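Local coordinates for CRP-like protein Clp (Xanthomonas campestris pv. campestris, PDB 3IWZ) that acts as a homodimeric global transcription regulator of virulence genes, whose DNA binding appears to be abolished by c-di-GMP, at residues H35-F46 with I101-E112. Numbering follows the deposited sequence.
Sequences HRRRYPTRTDVF and ILRTRTQCELAE
Residues 35-46 and 101-112 pair antiparallel at the edges of both sheets of the cyclic nucleotide-binding domain, turning together from one sheet into the other. In the first sheet His35, Arg37 and Tyr39 each exchange two backbone hydrogen bonds, with Glu112, Leu110 and Cys108 respectively. Tyr39, with CG anti to its carbonyl carbon (chi1 -64°), lays its ring across Leu110, whose CD1 sits 4.2 Å from the ring centroid; an aromatic and a branched aliphatic suit the buried part of this face. On the other face, Arg36 NH1 meets Glu109 OE2 at 2.7 Å, near the guanidinium plane, a diagonal that a long, flexible arginine can span. Back on the face of Tyr39, Arg37 has Glu112 OE1 over its guanidinium, an attraction of charges with no N-H aimed at the oxygen.

This is the jelly-roll sandwich of CRP-like proteins. At the corner between its sheets, Thr104 OG1 gives its proton to Pro40 O, at 2.8 Å, and accepts Thr43 N at 2.9 Å; a threonine hydroxyl can do both. In the second sheet Arg103 meets Asp44 side-on, NE to OD1 (2.5 Å) and NH2 to OD2 (3.1 Å), the two-toothed guanidinium edge matching the carboxylate. Glu74 forms a second salt bridge with Arg103, and Arg47 one with Asp44. Inside, where apolar groups belong, Leu102 CB lies 3.7 Å from the Phe46 ring centroid, over its face, while Leu102 CD2 touches Val45 CB.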
loop_
_atom_site.group_PDB
_atom_site.type_symbol
_atom_site.label_atom_id
_atom_site.label_comp_id
_atom_site.label_asym_id
_atom_site.label_seq_id
_atom_site.Cartn_x
_atom_site.Cartn_y
_atom_site.Cartn_z
ATOM N N HIS D 35 21.182 6.979 15.895
ATOM C CA HIS D 35 21.185 6.595 17.300
ATOM C C HIS D 35 20.587 5.192 17.429
ATOM O O HIS D 35 19.370 5.006 17.321
ATOM C CB HIS D 35 20.359 7.611 18.108
ATOM C CG HIS D 35 20.352 7.362 19.589
ATOM N ND1 HIS D 35 21.464 6.933 20.281
ATOM C CD2 HIS D 35 19.377 7.536 20.514
ATOM C CE1 HIS D 35 21.176 6.852 21.570
ATOM N NE2 HIS D 35 19.917 7.212 21.737
ATOM N N ARG D 36 21.449 4.204 17.636
ATOM C CA ARG D 36 21.014 2.821 17.786
ATOM C C ARG D 36 20.457 2.581 19.186
ATOM O O ARG D 36 21.087 2.927 20.185
ATOM C CB ARG D 36 22.189 1.864 17.542
ATOM C CG ARG D 36 22.679 1.780 16.096
ATOM C CD ARG D 36 24.177 2.052 16.019
ATOM N NE ARG D 36 24.856 1.262 14.991
ATOM C CZ ARG D 36 24.932 -0.067 14.992
ATOM N NH1 ARG D 36 24.365 -0.765 15.968
ATOM N NH2 ARG D 36 25.587 -0.702 14.023
ATOM N N ARG D 37 19.275 1.984 19.259
ATOM C CA ARG D 37 18.654 1.697 20.543
ATOM C C ARG D 37 18.027 0.309 20.530
ATOM O O ARG D 37 17.372 -0.072 19.559
ATOM C CB ARG D 37 17.579 2.736 20.858
ATOM C CG ARG D 37 16.885 2.518 22.194
ATOM C CD ARG D 37 15.732 3.502 22.389
ATOM N NE ARG D 37 16.141 4.889 22.170
ATOM C CZ ARG D 37 15.316 5.930 22.226
ATOM N NH1 ARG D 37 14.030 5.745 22.497
ATOM N NH2 ARG D 37 15.774 7.158 22.010
ATOM N N ARG D 38 18.236 -0.442 21.609
ATOM C CA ARG D 38 17.684 -1.787 21.734
ATOM C C ARG D 38 16.244 -1.713 22.245
ATOM O O ARG D 38 15.927 -0.889 23.099
ATOM C CB ARG D 38 18.540 -2.617 22.704
ATOM C CG ARG D 38 19.995 -2.804 22.267
ATOM C CD ARG D 38 20.169 -3.949 21.267
ATOM N NE ARG D 38 20.096 -5.264 21.904
ATOM C CZ ARG D 38 20.939 -5.691 22.841
ATOM N NH1 ARG D 38 21.930 -4.909 23.258
ATOM N NH2 ARG D 38 20.788 -6.895 23.374
ATOM N N TYR D 39 15.371 -2.567 21.714
ATOM C CA TYR D 39 13.972 -2.580 22.134
ATOM C C TYR D 39 13.558 -3.975 22.554
ATOM O O TYR D 39 13.943 -4.961 21.929
ATOM C CB TYR D 39 13.047 -2.128 20.995
ATOM C CG TYR D 39 13.261 -0.704 20.560
ATOM C CD1 TYR D 39 12.429 0.322 21.008
ATOM C CD2 TYR D 39 14.323 -0.376 19.723
ATOM C CE1 TYR D 39 12.658 1.638 20.628
ATOM C CE2 TYR D 39 14.558 0.927 19.346
ATOM C CZ TYR D 39 13.727 1.927 19.800
ATOM O OH TYR D 39 13.992 3.212 19.419
ATOM N N PRO D 40 12.760 -4.077 23.621
ATOM C CA PRO D 40 12.309 -5.393 24.086
ATOM C C PRO D 40 11.264 -5.865 23.082
ATOM O O PRO D 40 10.795 -5.061 22.261
ATOM C CB PRO D 40 11.664 -5.090 25.447
ATOM C CG PRO D 40 12.087 -3.638 25.769
ATOM C CD PRO D 40 12.188 -2.995 24.438
ATOM N N THR D 41 10.902 -7.147 23.143
ATOM C CA THR D 41 9.881 -7.688 22.250
ATOM C C THR D 41 8.524 -7.123 22.692
ATOM O O THR D 41 8.425 -6.499 23.756
ATOM C CB THR D 41 9.845 -9.242 22.308
ATOM O OG1 THR D 41 8.996 -9.744 21.266
ATOM C CG2 THR D 41 9.319 -9.724 23.648
ATOM N N ARG D 42 7.493 -7.320 21.870
ATOM C CA ARG D 42 6.139 -6.835 22.157
ATOM C C ARG D 42 6.048 -5.362 22.539
ATOM O O ARG D 42 5.118 -4.933 23.222
ATOM C CB ARG D 42 5.492 -7.692 23.244
ATOM C CG ARG D 42 5.000 -9.030 22.711
ATOM C CD ARG D 42 4.441 -9.929 23.797
ATOM N NE ARG D 42 3.418 -10.812 23.245
ATOM C CZ ARG D 42 2.232 -10.387 22.823
ATOM N NH1 ARG D 42 1.929 -9.098 22.902
ATOM N NH2 ARG D 42 1.356 -11.241 22.306
ATOM N N THR D 43 7.008 -4.582 22.072
ATOM C CA THR D 43 7.032 -3.163 22.371
ATOM C C THR D 43 6.533 -2.363 21.168
ATOM O O THR D 43 7.117 -2.436 20.087
ATOM C CB THR D 43 8.456 -2.691 22.675
ATOM O OG1 THR D 43 9.051 -3.545 23.660
ATOM C CG2 THR D 43 8.437 -1.261 23.174
ATOM N N ASP D 44 5.456 -1.610 21.350
ATOM C CA ASP D 44 4.946 -0.787 20.265
ATOM C C ASP D 44 5.841 0.462 20.197
ATOM O O ASP D 44 5.681 1.385 20.988
ATOM C CB ASP D 44 3.481 -0.403 20.539
ATOM C CG ASP D 44 2.506 -1.554 20.270
ATOM O OD1 ASP D 44 2.944 -2.670 19.925
ATOM O OD2 ASP D 44 1.284 -1.343 20.401
ATOM N N VAL D 45 6.789 0.485 19.264
ATOM C CA VAL D 45 7.708 1.617 19.133
ATOM C C VAL D 45 7.006 2.964 18.944
ATOM O O VAL D 45 7.521 3.997 19.368
ATOM C CB VAL D 45 8.711 1.404 17.984
ATOM C CG1 VAL D 45 9.781 2.497 18.031
ATOM C CG2 VAL D 45 9.349 0.021 18.094
ATOM N N PHE D 46 5.852 2.955 18.278
ATOM C CA PHE D 46 5.035 4.155 18.101
ATOM C C PHE D 46 3.640 3.762 17.620
ATOM O O PHE D 46 3.473 2.783 16.876
ATOM C CB PHE D 46 5.697 5.209 17.173
ATOM C CG PHE D 46 5.817 4.808 15.729
ATOM C CD1 PHE D 46 4.691 4.537 14.963
ATOM C CD2 PHE D 46 7.063 4.739 15.127
ATOM C CE1 PHE D 46 4.802 4.204 13.623
ATOM C CE2 PHE D 46 7.185 4.406 13.782
ATOM C CZ PHE D 46 6.053 4.137 13.030
ATOM N N ILE D 101 0.859 1.465 13.700
ATOM C CA ILE D 101 1.594 0.944 14.845
ATOM C C ILE D 101 2.832 0.203 14.360
ATOM O O ILE D 101 2.756 -0.588 13.418
ATOM C CB ILE D 101 0.795 -0.109 15.638
ATOM C CG1 ILE D 101 -0.535 0.456 16.124
ATOM C CG2 ILE D 101 1.627 -0.585 16.819
ATOM C CD1 ILE D 101 -1.356 -0.553 16.941
ATOM N N LEU D 102 3.963 0.469 15.012
ATOM C CA LEU D 102 5.229 -0.200 14.730
ATOM C C LEU D 102 5.492 -1.019 15.994
ATOM O O LEU D 102 5.812 -0.466 17.052
ATOM C CB LEU D 102 6.360 0.804 14.526
ATOM C CG LEU D 102 7.759 0.190 14.431
ATOM C CD1 LEU D 102 7.852 -0.701 13.192
ATOM C CD2 LEU D 102 8.808 1.294 14.379
ATOM N N ARG D 103 5.358 -2.335 15.879
ATOM C CA ARG D 103 5.510 -3.230 17.018
ATOM C C ARG D 103 6.584 -4.300 16.820
ATOM O O ARG D 103 6.573 -5.031 15.829
ATOM C CB ARG D 103 4.140 -3.865 17.287
ATOM C CG ARG D 103 4.079 -5.030 18.249
ATOM C CD ARG D 103 2.646 -5.567 18.293
ATOM N NE ARG D 103 1.703 -4.565 18.796
ATOM C CZ ARG D 103 0.377 -4.659 18.700
ATOM N NH1 ARG D 103 -0.187 -5.711 18.112
ATOM N NH2 ARG D 103 -0.386 -3.701 19.198
ATOM N N THR D 104 7.525 -4.377 17.760
ATOM C CA THR D 104 8.590 -5.382 17.702
ATOM C C THR D 104 7.967 -6.762 17.930
ATOM O O THR D 104 7.102 -6.921 18.787
ATOM C CB THR D 104 9.657 -5.157 18.801
ATOM O OG1 THR D 104 9.041 -5.268 20.097
ATOM C CG2 THR D 104 10.305 -3.785 18.652
ATOM N N ARG D 105 8.398 -7.757 17.163
ATOM C CA ARG D 105 7.864 -9.110 17.317
ATOM C C ARG D 105 8.868 -9.931 18.105
ATOM O O ARG D 105 8.549 -10.994 18.630
ATOM C CB ARG D 105 7.637 -9.760 15.959
ATOM C CG ARG D 105 6.711 -9.010 15.031
ATOM C CD ARG D 105 6.684 -9.709 13.684
ATOM N NE ARG D 105 6.218 -11.084 13.830
ATOM C CZ ARG D 105 6.845 -12.140 13.324
ATOM N NH1 ARG D 105 7.967 -11.977 12.639
ATOM N NH2 ARG D 105 6.349 -13.357 13.502
ATOM N N THR D 106 10.092 -9.417 18.161
ATOM C CA THR D 106 11.191 -10.040 18.886
ATOM C C THR D 106 11.998 -8.890 19.460
ATOM O O THR D 106 11.613 -7.727 19.328
ATOM C CB THR D 106 12.122 -10.854 17.951
ATOM O OG1 THR D 106 12.749 -9.971 17.016
ATOM C CG2 THR D 106 11.345 -11.916 17.194
ATOM N N GLN D 107 13.112 -9.208 20.106
ATOM C CA GLN D 107 13.970 -8.167 20.653
ATOM C C GLN D 107 14.582 -7.507 19.414
ATOM O O GLN D 107 14.967 -8.199 18.475
ATOM C CB GLN D 107 15.054 -8.793 21.534
ATOM C CG GLN D 107 15.821 -7.813 22.404
ATOM C CD GLN D 107 16.387 -8.475 23.655
ATOM O OE1 GLN D 107 17.601 -8.501 23.863
ATOM N NE2 GLN D 107 15.502 -9.019 24.493
ATOM N N CYS D 108 14.680 -6.184 19.397
ATOM C CA CYS D 108 15.215 -5.516 18.214
ATOM C C CYS D 108 16.225 -4.414 18.452
ATOM O O CYS D 108 16.254 -3.789 19.508
ATOM C CB CYS D 108 14.071 -4.902 17.387
ATOM S SG CYS D 108 12.833 -6.047 16.787
ATOM N N GLU D 109 17.038 -4.175 17.431
ATOM C CA GLU D 109 18.017 -3.101 17.449
ATOM C C GLU D 109 17.553 -2.195 16.304
ATOM O O GLU D 109 17.504 -2.624 15.154
ATOM C CB GLU D 109 19.429 -3.622 17.160
ATOM C CG GLU D 109 20.484 -3.011 18.072
ATOM C CD GLU D 109 21.802 -2.741 17.376
ATOM O OE1 GLU D 109 22.364 -3.677 16.763
ATOM O OE2 GLU D 109 22.281 -1.589 17.454
ATOM N N LEU D 110 17.175 -0.964 16.623
ATOM C CA LEU D 110 16.713 -0.030 15.603
ATOM C C LEU D 110 17.532 1.246 15.645
ATOM O O LEU D 110 17.756 1.812 16.710
ATOM C CB LEU D 110 15.236 0.326 15.819
ATOM C CG LEU D 110 14.222 -0.823 15.900
ATOM C CD1 LEU D 110 12.833 -0.260 16.116
ATOM C CD2 LEU D 110 14.269 -1.650 14.632
ATOM N N ALA D 111 17.982 1.692 14.482
ATOM C CA ALA D 111 18.752 2.917 14.389
ATOM C C ALA D 111 17.789 4.000 13.923
ATOM O O ALA D 111 17.183 3.870 12.863
ATOM C CB ALA D 111 19.885 2.752 13.385
ATOM N N GLU D 112 17.637 5.058 14.712
ATOM C CA GLU D 112 16.741 6.139 14.337
ATOM C C GLU D 112 17.475 7.433 13.998
ATOM O O GLU D 112 18.573 7.697 14.499
ATOM C CB GLU D 112 15.709 6.403 15.445
ATOM C CG GLU D 112 16.288 6.783 16.795
ATOM C CD GLU D 112 15.237 7.341 17.747
ATOM O OE1 GLU D 112 15.550 7.489 18.947
ATOM O OE2 GLU D 112 14.106 7.642 17.298
#